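Local coordinates for protein pyruvate kinase (Cryptosporidium parvum, PDB 4DRS) that probably catalyses the last step of glycolysis, transferring a phosphoryl group from phosphoenolpyruvate to ADP to yield pyruvate and ATP, at residues 166-171 and 199-204; 173-178 and 187-192; 132-137 and 147-152. All blocks are in the same frame, centred on the assembly; numbering follows the deposited sequence.

Contact 1. Residues 166-171 and 199-204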
ATOM      1  N   VAL A 166     -16.880  43.590 -27.292  1.00 72.28           N
ATOM      2  CA  VAL A 166     -16.781  44.192 -25.966  1.00 71.64           C
ATOM      3  C   VAL A 166     -17.907  43.645 -25.096  1.00 73.78           C
ATOM      4  O   VAL A 166     -19.083  43.747 -25.457  1.00 75.91           O
ATOM      5  CB  VAL A 166     -16.853  45.736 -26.025  1.00 70.87           C
ATOM      6  CG1 VAL A 166     -16.632  46.340 -24.646  1.00 70.16           C
ATOM      7  CG2 VAL A 166     -15.834  46.291 -27.012  1.00 70.23           C
ATOM      8  N   LEU A 167     -17.540  43.051 -23.962  1.00 74.88           N
ATOM      9  CA  LEU A 167     -18.512  42.453 -23.044  1.00 77.18           C
ATOM     10  C   LEU A 167     -18.710  43.300 -21.794  1.00 77.21           C
ATOM     11  O   LEU A 167     -17.745  43.763 -21.192  1.00 74.71           O
ATOM     12  CB  LEU A 167     -18.099  41.028 -22.654  1.00 78.48           C
ATOM     13  CG  LEU A 167     -18.013  39.967 -23.757  1.00 81.35           C
ATOM     14  CD1 LEU A 167     -17.512  38.649 -23.184  1.00 83.54           C
ATOM     15  CD2 LEU A 167     -19.345  39.764 -24.468  1.00 82.39           C
ATOM     16  N   ILE A 168     -19.967  43.497 -21.413  1.00 81.24           N
ATOM     17  CA  ILE A 168     -20.302  44.289 -20.233  1.00 83.43           C
ATOM     18  C   ILE A 168     -21.111  43.454 -19.239  1.00 88.28           C
ATOM     19  O   ILE A 168     -21.970  42.664 -19.639  1.00 91.16           O
ATOM     20  CB  ILE A 168     -21.031  45.600 -20.613  1.00 82.10           C
ATOM     21  CG1 ILE A 168     -20.149  46.431 -21.555  1.00 80.05           C
ATOM     22  CG2 ILE A 168     -21.391  46.407 -19.370  1.00 81.77           C
ATOM     23  CD1 ILE A 168     -20.816  47.645 -22.167  1.00 81.29           C
ATOM     24  N   ALA A 169     -20.811  43.633 -17.950  1.00 91.17           N
ATOM     25  CA  ALA A 169     -21.448  42.910 -16.838  1.00 95.29           C
ATOM     26  C   ALA A 169     -21.258  41.389 -16.912  1.00 99.42           C
ATOM     27  O   ALA A 169     -22.184  40.621 -16.636  1.00100.25           O
ATOM     28  CB  ALA A 169     -22.923  43.283 -16.713  1.00 95.71           C
ATOM     29  N   ASP A 170     -20.043  40.978 -17.279  1.00102.90           N
ATOM     30  CA  ASP A 170     -19.660  39.565 -17.418  1.00107.01           C
ATOM     31  C   ASP A 170     -20.594  38.771 -18.337  1.00109.75           C
ATOM     32  O   ASP A 170     -21.237  37.808 -17.911  1.00112.99           O
ATOM     33  CB  ASP A 170     -19.523  38.886 -16.046  1.00110.27           C
ATOM     34  CG  ASP A 170     -18.333  39.400 -15.253  1.00110.60           C
ATOM     35  OD1 ASP A 170     -17.189  39.312 -15.752  1.00109.91           O
ATOM     36  OD2 ASP A 170     -18.545  39.880 -14.118  1.00111.13           O
ATOM     37  N   GLY A 171     -20.658  39.189 -19.599  1.00109.23           N
ATOM     38  CA  GLY A 171     -21.474  38.512 -20.604  1.00112.89           C
ATOM     39  C   GLY A 171     -22.956  38.815 -20.489  1.00113.40           C
ATOM     40  O   GLY A 171     -23.783  37.901 -20.482  1.00117.81           O
ATOM     41  N   LYS A 199     -20.751  48.593 -13.928  1.00 90.27           N
ATOM     42  CA  LYS A 199     -20.705  47.199 -14.347  1.00 89.85           C
ATOM     43  C   LYS A 199     -19.349  46.812 -14.927  1.00 88.11           C
ATOM     44  O   LYS A 199     -18.622  47.656 -15.455  1.00 86.90           O
ATOM     45  CB  LYS A 199     -21.836  46.885 -15.332  1.00 89.38           C
ATOM     46  CG  LYS A 199     -23.204  46.741 -14.681  1.00 91.22           C
ATOM     47  CD  LYS A 199     -23.247  45.566 -13.714  1.00 93.22           C
ATOM     48  CE  LYS A 199     -24.604  45.444 -13.045  1.00 95.65           C
ATOM     49  NZ  LYS A 199     -24.619  44.351 -12.035  1.00 98.17           N
ATOM     50  N   ASN A 200     -19.023  45.527 -14.807  1.00 88.12           N
ATOM     51  CA  ASN A 200     -17.792  44.952 -15.349  1.00 86.60           C
ATOM     52  C   ASN A 200     -17.708  45.125 -16.865  1.00 82.94           C
ATOM     53  O   ASN A 200     -18.733  45.232 -17.541  1.00 83.95           O
ATOM     54  CB  ASN A 200     -17.714  43.463 -15.001  1.00 91.09           C
ATOM     55  CG  ASN A 200     -18.137  43.172 -13.571  1.00 95.72           C
ATOM     56  OD1 ASN A 200     -17.395  43.442 -12.626  1.00 97.41           O
ATOM     57  ND2 ASN A 200     -19.334  42.615 -13.408  1.00 96.85           N
ATOM     58  N   MET A 201     -16.488  45.161 -17.391  1.00 78.13           N
ATOM     59  CA  MET A 201     -16.279  45.213 -18.835  1.00 75.85           C
ATOM     60  C   MET A 201     -15.132  44.292 -19.232  1.00 74.59           C
ATOM     61  O   MET A 201     -14.139  44.181 -18.515  1.00 74.74           O
ATOM     62  CB  MET A 201     -16.013  46.646 -19.304  1.00 74.88           C
ATOM     63  CG  MET A 201     -16.587  46.956 -20.679  1.00 75.44           C
ATOM     64  SD  MET A 201     -16.519  48.701 -21.141  1.00 76.70           S
ATOM     65  CE  MET A 201     -15.017  48.723 -22.117  1.00 74.00           C
ATOM     66  N   ASN A 202     -15.283  43.626 -20.373  1.00 74.33           N
ATOM     67  CA  ASN A 202     -14.300  42.655 -20.843  1.00 74.65           C
ATOM     68  C   ASN A 202     -13.956  42.843 -22.313  1.00 74.24           C
ATOM     69  O   ASN A 202     -14.824  43.178 -23.124  1.00 74.24           O
ATOM     70  CB  ASN A 202     -14.813  41.234 -20.625  1.00 77.93           C
ATOM     71  CG  ASN A 202     -15.127  40.938 -19.171  1.00 80.82           C
ATOM     72  OD1 ASN A 202     -14.225  40.802 -18.343  1.00 80.90           O
ATOM     73  ND2 ASN A 202     -16.417  40.827 -18.855  1.00 81.28           N
ATOM     74  N   LEU A 203     -12.687  42.615 -22.644  1.00 72.86           N
ATOM     75  CA  LEU A 203     -12.210  42.709 -24.020  1.00 72.09           C
ATOM     76  C   LEU A 203     -11.535  41.400 -24.450  1.00 75.30           C
ATOM     77  O   LEU A 203     -10.306  41.281 -24.381  1.00 74.53           O
ATOM     78  CB  LEU A 203     -11.252  43.899 -24.185  1.00 69.07           C
ATOM     79  CG  LEU A 203     -11.683  45.284 -23.690  1.00 66.71           C
ATOM     80  CD1 LEU A 203     -10.530  46.266 -23.817  1.00 65.75           C
ATOM     81  CD2 LEU A 203     -12.911  45.799 -24.429  1.00 66.39           C
ATOM     82  N   PRO A 204     -12.343  40.410 -24.895  1.00 77.66           N
ATOM     83  CA  PRO A 204     -11.837  39.100 -25.321  1.00 80.37           C
ATOM     84  C   PRO A 204     -10.821  39.202 -26.456  1.00 80.23           C
ATOM     85  O   PRO A 204     -11.050  39.920 -27.434  1.00 80.02           O
ATOM     86  CB  PRO A 204     -13.099  38.376 -25.807  1.00 82.28           C
ATOM     87  CG  PRO A 204     -14.219  39.041 -25.089  1.00 81.23           C
ATOM     88  CD  PRO A 204     -13.813  40.481 -24.996  1.00 77.95           C
TER

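Contact 2. Residues 173-178 and 187-192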
ATOM      1  N   LEU A 173     -24.160  42.461 -21.784  1.00105.53           N
ATOM      2  CA  LEU A 173     -24.226  43.297 -22.972  1.00103.69           C
ATOM      3  C   LEU A 173     -23.065  42.965 -23.908  1.00102.95           C
ATOM      4  O   LEU A 173     -21.925  43.387 -23.685  1.00 99.27           O
ATOM      5  CB  LEU A 173     -24.228  44.781 -22.588  1.00102.06           C
ATOM      6  CG  LEU A 173     -24.310  45.837 -23.695  1.00102.14           C
ATOM      7  CD1 LEU A 173     -25.585  45.697 -24.513  1.00106.80           C
ATOM      8  CD2 LEU A 173     -24.212  47.224 -23.087  1.00100.38           C
ATOM      9  N   SER A 174     -23.370  42.184 -24.944  1.00103.32           N
ATOM     10  CA  SER A 174     -22.392  41.805 -25.956  1.00101.06           C
ATOM     11  C   SER A 174     -22.494  42.758 -27.139  1.00100.91           C
ATOM     12  O   SER A 174     -23.571  42.942 -27.710  1.00102.54           O
ATOM     13  CB  SER A 174     -22.618  40.360 -26.406  1.00102.37           C
ATOM     14  OG  SER A 174     -21.604  39.938 -27.299  1.00101.84           O
ATOM     15  N   THR A 175     -21.367  43.373 -27.489  1.00 99.45           N
ATOM     16  CA  THR A 175     -21.324  44.362 -28.565  1.00 99.43           C
ATOM     17  C   THR A 175     -20.197  44.069 -29.555  1.00 98.41           C
ATOM     18  O   THR A 175     -19.415  43.134 -29.365  1.00 97.88           O
ATOM     19  CB  THR A 175     -21.161  45.795 -28.014  1.00 98.40           C
ATOM     20  OG1 THR A 175     -19.990  45.866 -27.191  1.00 95.97           O
ATOM     21  CG2 THR A 175     -22.383  46.219 -27.202  1.00 99.02           C
ATOM     22  N   GLN A 176     -20.126  44.872 -30.614  1.00 97.57           N
ATOM     23  CA  GLN A 176     -19.089  44.733 -31.628  1.00 96.05           C
ATOM     24  C   GLN A 176     -18.723  46.106 -32.180  1.00 94.44           C
ATOM     25  O   GLN A 176     -19.598  46.869 -32.597  1.00 97.66           O
ATOM     26  CB  GLN A 176     -19.564  43.808 -32.750  1.00 99.60           C
ATOM     27  CG  GLN A 176     -18.473  43.374 -33.716  1.00100.81           C
ATOM     28  CD  GLN A 176     -19.004  42.507 -34.841  1.00104.33           C
ATOM     29  OE1 GLN A 176     -19.993  42.846 -35.493  1.00106.16           O
ATOM     30  NE2 GLN A 176     -18.340  41.381 -35.080  1.00106.14           N
ATOM     31  N   VAL A 177     -17.427  46.407 -32.180  1.00 89.43           N
ATOM     32  CA  VAL A 177     -16.926  47.725 -32.575  1.00 87.18           C
ATOM     33  C   VAL A 177     -17.269  48.055 -34.027  1.00 89.11           C
ATOM     34  O   VAL A 177     -17.058  47.238 -34.927  1.00 90.63           O
ATOM     35  CB  VAL A 177     -15.399  47.842 -32.354  1.00 84.73           C
ATOM     36  CG1 VAL A 177     -14.913  49.253 -32.655  1.00 84.84           C
ATOM     37  CG2 VAL A 177     -15.029  47.453 -30.930  1.00 82.06           C
ATOM     38  N   LEU A 178     -17.812  49.253 -34.234  1.00 88.97           N
ATOM     39  CA  LEU A 178     -18.122  49.767 -35.566  1.00 90.87           C
ATOM     40  C   LEU A 178     -17.208  50.932 -35.936  1.00 90.09           C
ATOM     41  O   LEU A 178     -16.893  51.135 -37.111  1.00 93.50           O
ATOM     42  CB  LEU A 178     -19.583  50.217 -35.649  1.00 93.48           C
ATOM     43  CG  LEU A 178     -20.708  49.216 -35.363  1.00 94.87           C
ATOM     44  CD1 LEU A 178     -22.043  49.944 -35.385  1.00 98.88           C
ATOM     45  CD2 LEU A 178     -20.712  48.061 -36.355  1.00 96.76           C
ATOM     46  N   CYS A 187     -20.205  50.882 -30.794  1.00 92.33           N
ATOM     47  CA  CYS A 187     -20.453  49.450 -30.903  1.00 94.76           C
ATOM     48  C   CYS A 187     -21.863  49.158 -31.400  1.00101.01           C
ATOM     49  O   CYS A 187     -22.722  50.043 -31.417  1.00102.41           O
ATOM     50  CB  CYS A 187     -20.228  48.771 -29.553  1.00 92.34           C
ATOM     51  SG  CYS A 187     -18.549  48.925 -28.912  1.00 88.56           S
ATOM     52  N   LYS A 188     -22.085  47.911 -31.808  1.00105.70           N
ATOM     53  CA  LYS A 188     -23.404  47.454 -32.226  1.00111.02           C
ATOM     54  C   LYS A 188     -23.903  46.405 -31.238  1.00112.68           C
ATOM     55  O   LYS A 188     -23.320  45.322 -31.125  1.00111.56           O
ATOM     56  CB  LYS A 188     -23.348  46.879 -33.644  1.00113.97           C
ATOM     57  CG  LYS A 188     -24.711  46.603 -34.267  1.00120.54           C
ATOM     58  CD  LYS A 188     -24.585  45.933 -35.630  1.00123.99           C
ATOM     59  CE  LYS A 188     -24.180  44.470 -35.506  1.00124.63           C
ATOM     60  NZ  LYS A 188     -24.040  43.826 -36.842  1.00127.78           N
ATOM     61  N   VAL A 189     -24.975  46.747 -30.522  1.00114.79           N
ATOM     62  CA  VAL A 189     -25.583  45.850 -29.535  1.00115.55           C
ATOM     63  C   VAL A 189     -26.048  44.564 -30.216  1.00118.49           C
ATOM     64  O   VAL A 189     -26.886  44.595 -31.120  1.00122.02           O
ATOM     65  CB  VAL A 189     -26.752  46.532 -28.784  1.00116.57           C
ATOM     66  CG1 VAL A 189     -27.420  45.561 -27.820  1.00117.58           C
ATOM     67  CG2 VAL A 189     -26.258  47.761 -28.032  1.00113.90           C
ATOM     68  N   LEU A 190     -25.483  43.440 -29.782  1.00117.90           N
ATOM     69  CA  LEU A 190     -25.740  42.145 -30.411  1.00122.10           C
ATOM     70  C   LEU A 190     -26.923  41.411 -29.785  1.00126.30           C
ATOM     71  O   LEU A 190     -27.697  40.763 -30.491  1.00130.90           O
ATOM     72  CB  LEU A 190     -24.485  41.261 -30.375  1.00120.28           C
ATOM     73  CG  LEU A 190     -23.193  41.802 -31.004  1.00117.55           C
ATOM     74  CD1 LEU A 190     -21.987  40.996 -30.548  1.00114.55           C
ATOM     75  CD2 LEU A 190     -23.270  41.851 -32.524  1.00119.61           C
ATOM     76  N   ASN A 191     -27.049  41.502 -28.461  1.00125.83           N
ATOM     77  CA  ASN A 191     -28.128  40.829 -27.734  1.00128.44           C
ATOM     78  C   ASN A 191     -28.791  41.731 -26.692  1.00127.16           C
ATOM     79  O   ASN A 191     -28.108  42.375 -25.890  1.00122.58           O
ATOM     80  CB  ASN A 191     -27.625  39.531 -27.091  1.00129.42           C
ATOM     81  CG  ASN A 191     -27.161  38.509 -28.118  1.00132.67           C
ATOM     82  OD1 ASN A 191     -26.124  38.679 -28.762  1.00130.63           O
ATOM     83  ND2 ASN A 191     -27.926  37.434 -28.267  1.00137.36           N
ATOM     84  N   SER A 192     -30.124  41.761 -26.713  1.00130.21           N
ATOM     85  CA  SER A 192     -30.922  42.650 -25.863  1.00129.92           C
ATOM     86  C   SER A 192     -30.972  42.185 -24.406  1.00129.06           C
ATOM     87  O   SER A 192     -31.599  41.167 -24.097  1.00131.67           O
ATOM     88  CB  SER A 192     -32.348  42.771 -26.413  1.00134.21           C
ATOM     89  OG  SER A 192     -32.348  42.951 -27.817  1.00136.75           O
TER

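Contact 3. Residues 132-137 and 147-152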
ATOM      1  N   GLN A 132     -29.289  48.455 -32.149  1.00122.38           N
ATOM      2  CA  GLN A 132     -28.940  49.850 -31.877  1.00120.07           C
ATOM      3  C   GLN A 132     -27.424  50.022 -31.776  1.00115.59           C
ATOM      4  O   GLN A 132     -26.708  49.086 -31.403  1.00112.61           O
ATOM      5  CB  GLN A 132     -29.630  50.352 -30.598  1.00119.49           C
ATOM      6  CG  GLN A 132     -28.968  49.911 -29.300  1.00116.11           C
ATOM      7  CD  GLN A 132     -29.635  50.487 -28.065  1.00115.41           C
ATOM      8  OE1 GLN A 132     -30.711  50.047 -27.660  1.00117.56           O
ATOM      9  NE2 GLN A 132     -28.985  51.467 -27.449  1.00112.72           N
ATOM     10  N   THR A 133     -26.940  51.212 -32.120  1.00114.20           N
ATOM     11  CA  THR A 133     -25.512  51.507 -32.032  1.00109.30           C
ATOM     12  C   THR A 133     -25.201  52.259 -30.738  1.00106.02           C
ATOM     13  O   THR A 133     -25.568  53.428 -30.581  1.00107.83           O
ATOM     14  CB  THR A 133     -24.987  52.291 -33.259  1.00111.11           C
ATOM     15  OG1 THR A 133     -25.539  53.613 -33.267  1.00114.21           O
ATOM     16  CG2 THR A 133     -25.340  51.576 -34.563  1.00113.41           C
ATOM     17  N   LEU A 134     -24.535  51.571 -29.813  1.00 99.67           N
ATOM     18  CA  LEU A 134     -24.167  52.150 -28.524  1.00 94.96           C
ATOM     19  C   LEU A 134     -22.767  52.755 -28.554  1.00 90.84           C
ATOM     20  O   LEU A 134     -21.806  52.101 -28.963  1.00 88.01           O
ATOM     21  CB  LEU A 134     -24.260  51.101 -27.409  1.00 93.56           C
ATOM     22  CG  LEU A 134     -23.773  51.506 -26.012  1.00 90.67           C
ATOM     23  CD1 LEU A 134     -24.798  52.367 -25.283  1.00 92.35           C
ATOM     24  CD2 LEU A 134     -23.419  50.277 -25.192  1.00 89.34           C
ATOM     25  N   LYS A 135     -22.671  54.006 -28.114  1.00 89.58           N
ATOM     26  CA  LYS A 135     -21.397  54.709 -28.000  1.00 87.25           C
ATOM     27  C   LYS A 135     -20.820  54.516 -26.597  1.00 84.38           C
ATOM     28  O   LYS A 135     -21.567  54.430 -25.619  1.00 84.91           O
ATOM     29  CB  LYS A 135     -21.594  56.197 -28.300  1.00 90.20           C
ATOM     30  CG  LYS A 135     -20.314  57.013 -28.400  1.00 89.78           C
ATOM     31  CD  LYS A 135     -20.626  58.483 -28.634  1.00 93.08           C
ATOM     32  CE  LYS A 135     -19.363  59.329 -28.615  1.00 92.79           C
ATOM     33  NZ  LYS A 135     -19.664  60.770 -28.839  1.00 95.95           N
ATOM     34  N   ILE A 136     -19.494  54.432 -26.510  1.00 80.75           N
ATOM     35  CA  ILE A 136     -18.801  54.307 -25.229  1.00 77.02           C
ATOM     36  C   ILE A 136     -17.636  55.295 -25.175  1.00 76.39           C
ATOM     37  O   ILE A 136     -16.617  55.101 -25.839  1.00 75.63           O
ATOM     38  CB  ILE A 136     -18.295  52.862 -24.975  1.00 75.17           C
ATOM     39  CG1 ILE A 136     -19.442  51.847 -25.095  1.00 75.18           C
ATOM     40  CG2 ILE A 136     -17.646  52.753 -23.600  1.00 73.38           C
ATOM     41  CD1 ILE A 136     -18.998  50.403 -25.195  1.00 73.95           C
ATOM     42  N   THR A 137     -17.801  56.359 -24.391  1.00 76.73           N
ATOM     43  CA  THR A 137     -16.763  57.382 -24.233  1.00 76.52           C
ATOM     44  C   THR A 137     -15.790  57.023 -23.107  1.00 73.65           C
ATOM     45  O   THR A 137     -16.124  56.230 -22.225  1.00 71.43           O
ATOM     46  CB  THR A 137     -17.372  58.788 -24.001  1.00 79.64           C
ATOM     47  OG1 THR A 137     -16.324  59.754 -23.841  1.00 81.29           O
ATOM     48  CG2 THR A 137     -18.276  58.805 -22.768  1.00 79.68           C
ATOM     49  N   GLU A 147     -27.682  55.625 -25.054  1.00119.66           N
ATOM     50  CA  GLU A 147     -27.010  55.784 -26.342  1.00118.41           C
ATOM     51  C   GLU A 147     -25.498  55.955 -26.190  1.00114.21           C
ATOM     52  O   GLU A 147     -24.730  55.479 -27.029  1.00114.22           O
ATOM     53  CB  GLU A 147     -27.606  56.973 -27.104  1.00123.55           C
ATOM     54  CG  GLU A 147     -29.120  56.905 -27.284  1.00128.91           C
ATOM     55  CD  GLU A 147     -29.758  58.272 -27.457  1.00132.71           C
ATOM     56  OE1 GLU A 147     -29.449  58.957 -28.456  1.00134.78           O
ATOM     57  OE2 GLU A 147     -30.579  58.655 -26.596  1.00133.43           O
ATOM     58  N   CYS A 148     -25.077  56.631 -25.122  1.00110.25           N
ATOM     59  CA  CYS A 148     -23.659  56.880 -24.868  1.00105.28           C
ATOM     60  C   CYS A 148     -23.298  56.684 -23.396  1.00102.23           C
ATOM     61  O   CYS A 148     -23.530  57.568 -22.567  1.00104.58           O
ATOM     62  CB  CYS A 148     -23.272  58.288 -25.337  1.00108.55           C
ATOM     63  SG  CYS A 148     -21.561  58.761 -24.987  1.00108.20           S
ATOM     64  N   ILE A 149     -22.735  55.517 -23.080  1.00 96.26           N
ATOM     65  CA  ILE A 149     -22.261  55.223 -21.723  1.00 91.69           C
ATOM     66  C   ILE A 149     -20.784  55.586 -21.546  1.00 88.65           C
ATOM     67  O   ILE A 149     -20.093  55.921 -22.513  1.00 88.55           O
ATOM     68  CB  ILE A 149     -22.499  53.747 -21.308  1.00 90.02           C
ATOM     69  CG1 ILE A 149     -21.769  52.781 -22.252  1.00 89.10           C
ATOM     70  CG2 ILE A 149     -23.992  53.441 -21.236  1.00 91.89           C
ATOM     71  CD1 ILE A 149     -21.534  51.402 -21.667  1.00 87.07           C
ATOM     72  N   SER A 150     -20.312  55.510 -20.306  1.00 85.29           N
ATOM     73  CA  SER A 150     -18.945  55.890 -19.972  1.00 82.40           C
ATOM     74  C   SER A 150     -18.065  54.673 -19.687  1.00 77.95           C
ATOM     75  O   SER A 150     -18.564  53.560 -19.509  1.00 75.92           O
ATOM     76  CB  SER A 150     -18.947  56.842 -18.777  1.00 85.97           C
ATOM     77  OG  SER A 150     -17.683  57.457 -18.629  1.00 89.28           O
ATOM     78  N   CYS A 151     -16.755  54.904 -19.640  1.00 74.45           N
ATOM     79  CA  CYS A 151     -15.769  53.845 -19.447  1.00 69.95           C
ATOM     80  C   CYS A 151     -14.570  54.370 -18.655  1.00 68.26           C
ATOM     81  O   CYS A 151     -14.103  55.489 -18.887  1.00 70.17           O
ATOM     82  CB  CYS A 151     -15.318  53.307 -20.807  1.00 70.17           C
ATOM     83  SG  CYS A 151     -14.119  51.955 -20.773  1.00 69.25           S
ATOM     84  N   SER A 152     -14.076  53.555 -17.726  1.00 64.45           N
ATOM     85  CA  SER A 152     -12.951  53.939 -16.872  1.00 63.81           C
ATOM     86  C   SER A 152     -11.596  53.782 -17.560  1.00 62.24           C
ATOM     87  O   SER A 152     -10.607  54.383 -17.142  1.00 63.00           O
ATOM     88  CB  SER A 152     -12.971  53.125 -15.579  1.00 63.48           C
ATOM     89  OG  SER A 152     -12.916  51.740 -15.860  1.00 63.86           O
TER

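Contact 1. Residues 166-171 and 199-204
Leu167 and Asn202 face each other as an antiparallel hydrogen-bonded pair, each giving its N-H to the other's carbonyl. Leu167 N reaches Asn202 O at 2.8 Å in a nearly straight bond (171° at the hydrogen), and Asn202 N returns to Leu167 O at 2.6 Å. Where the ladder ends, Ala169 N donates to Asn200 O at 2.7 Å from above the carbonyl plane. Ala169, Asp170 and Gly171 all have positive phi, natural for the glycine but less usual for the other two; the small Ala169 CB rests on the Lys199 chain (CD 3.8 Å). After this turn the Asp170 carboxylate lies by the Asn200 amide: OD2 is 2.9 Å from ND2, but the angle is too poor for a hydrogen bond.

Ile168 and Met201 lie side by side and point the same way, CG1 on CG at 3.7 Å; the long, flexible methionine then carries its CE on to Val166 CG1 (3.8 Å). On the face of Leu167 and Asn202, Leu167 CD1 meets the ring carbon CG of Pro204 at 3.8 Å.

Asn200 also touches Arg116, seen to bind ADP in this enzyme, though none is bound to this chain. Strand 201-202 is outermost in its sheet within the chain: strand 165-168 separates it from strand 173-180, Leu167 and Asn202 rest on Met299 of helix 297-300, and Ile168 touches Ile195 of strand 194-195.

Contact 2. Residues 173-178 and 187-192
Leu190 spreads its side chain over the backbone of Ser174 and Thr175, with CD1 3.4 Å from Ser174 OG and 3.5 Å from Thr175 O. A branched apolar chain suits this partly exposed place, covering the strand's backbone while the leucine's own N-H bonds to it. Leu190 N reaches Ser174 O at 2.9 Å, nearly along the C=O axis. Further on, Lys188 N gives a second bond to Gln176 O (2.8 Å), whereas the return bond from Gln176 N to Lys188 O is weak.

On the buried face Thr175 packs tightly against Cys187, CB to CB 3.5 Å. At chi1 56° the threonine hydroxyl takes the crowded position and hydrogen-bonds to Val166 O on the next strand, so a polar group is satisfied inside an apolar layer. The Leu173 and Val189 side chains cross at about a right angle, CD1 touching CG1 at 3.8 Å. Leu178, on the exposed side, lays CD1 against Lys188 CB at 3.8 Å, using the aliphatic root of the lysine.

Val177 and Cys187 form a non-hydrogen-bonded antiparallel pair; the contact joins the strands of a beta hairpin, 173-180 and 184-188, in the middle of a mixed sheet, and continues past the second.

Contact 3. Residues 132-137 and 147-152
Ile149, with chi1 at 60°, holds CG1 between its backbone N and carbonyl carbon, and this turns the chain toward Ile136, whose CG1 lies 3.8 Å from Ile149 CG1; the two side chains run side by side in the same direction. Thr137 OG1 is anti to N (chi1 180°), which leaves the methyl close to both main-chain neighbours and sets CG2 3.4 Å from Ile149 O. The hydroxyl, directed elsewhere, bonds to Asp139 N.

Ile149 is gripped by its backbone from both ends. Its N donates to Lys135 O at 3.0 Å, and its carbonyl accepts from Thr137 N, also at 3.0 Å, while Lys135 N bonds to Glu147 O at 2.8 Å. One residue thus bonds to two alternate residues of its partner, the signature of parallel strands, and strands 133-137 and 148-150 run 32° apart. They form the parallel edge of an otherwise antiparallel sheet in the lid domain (B domain) of pyruvate kinases, with 148-150 outermost within the chain.

The two faces differ in character. Leu134, Ile136 and Ile149 supply branched hydrocarbon to the buried side; the Leu134 and Ile149 side chains cross at about a right angle, Leu134 CD2 approaching Ile149 CD1, and Ile136 CG2 meets Cys151 CB at 3.7 Å. On the other face the extended Lys135 passes alongside Cys148, its CD 3.8 Å from SG, a fit in which the soft sulfur meets methylenes. The Lys135 ammonium group goes on to a cation-pi contact with Phe184. At the start of the second strand, Asn145 OD1 accepts from both Glu147 N and Cys148 N.

In the fold
The chain leaves the barrel at strand 105-109 and returns with helix 215-226; all three contacts lie in the excursion between. Contact 3 closes first, joining two parallel strands across the loop 138-146. Contact 1 then opens at strand 165-168 and is closed last, by strand 201-202. Contact 2 is nested inside that loop and is in series with contact 3. All belong to one mixed sheet: Ile168 N with Leu173 O connects contacts 1 and 2, and Cys187 N with Leu134 O connects 2 and 3. Contacts 1 and 3, at the sheet's two edges, still meet where Met201 CE packs on Cys151 SG.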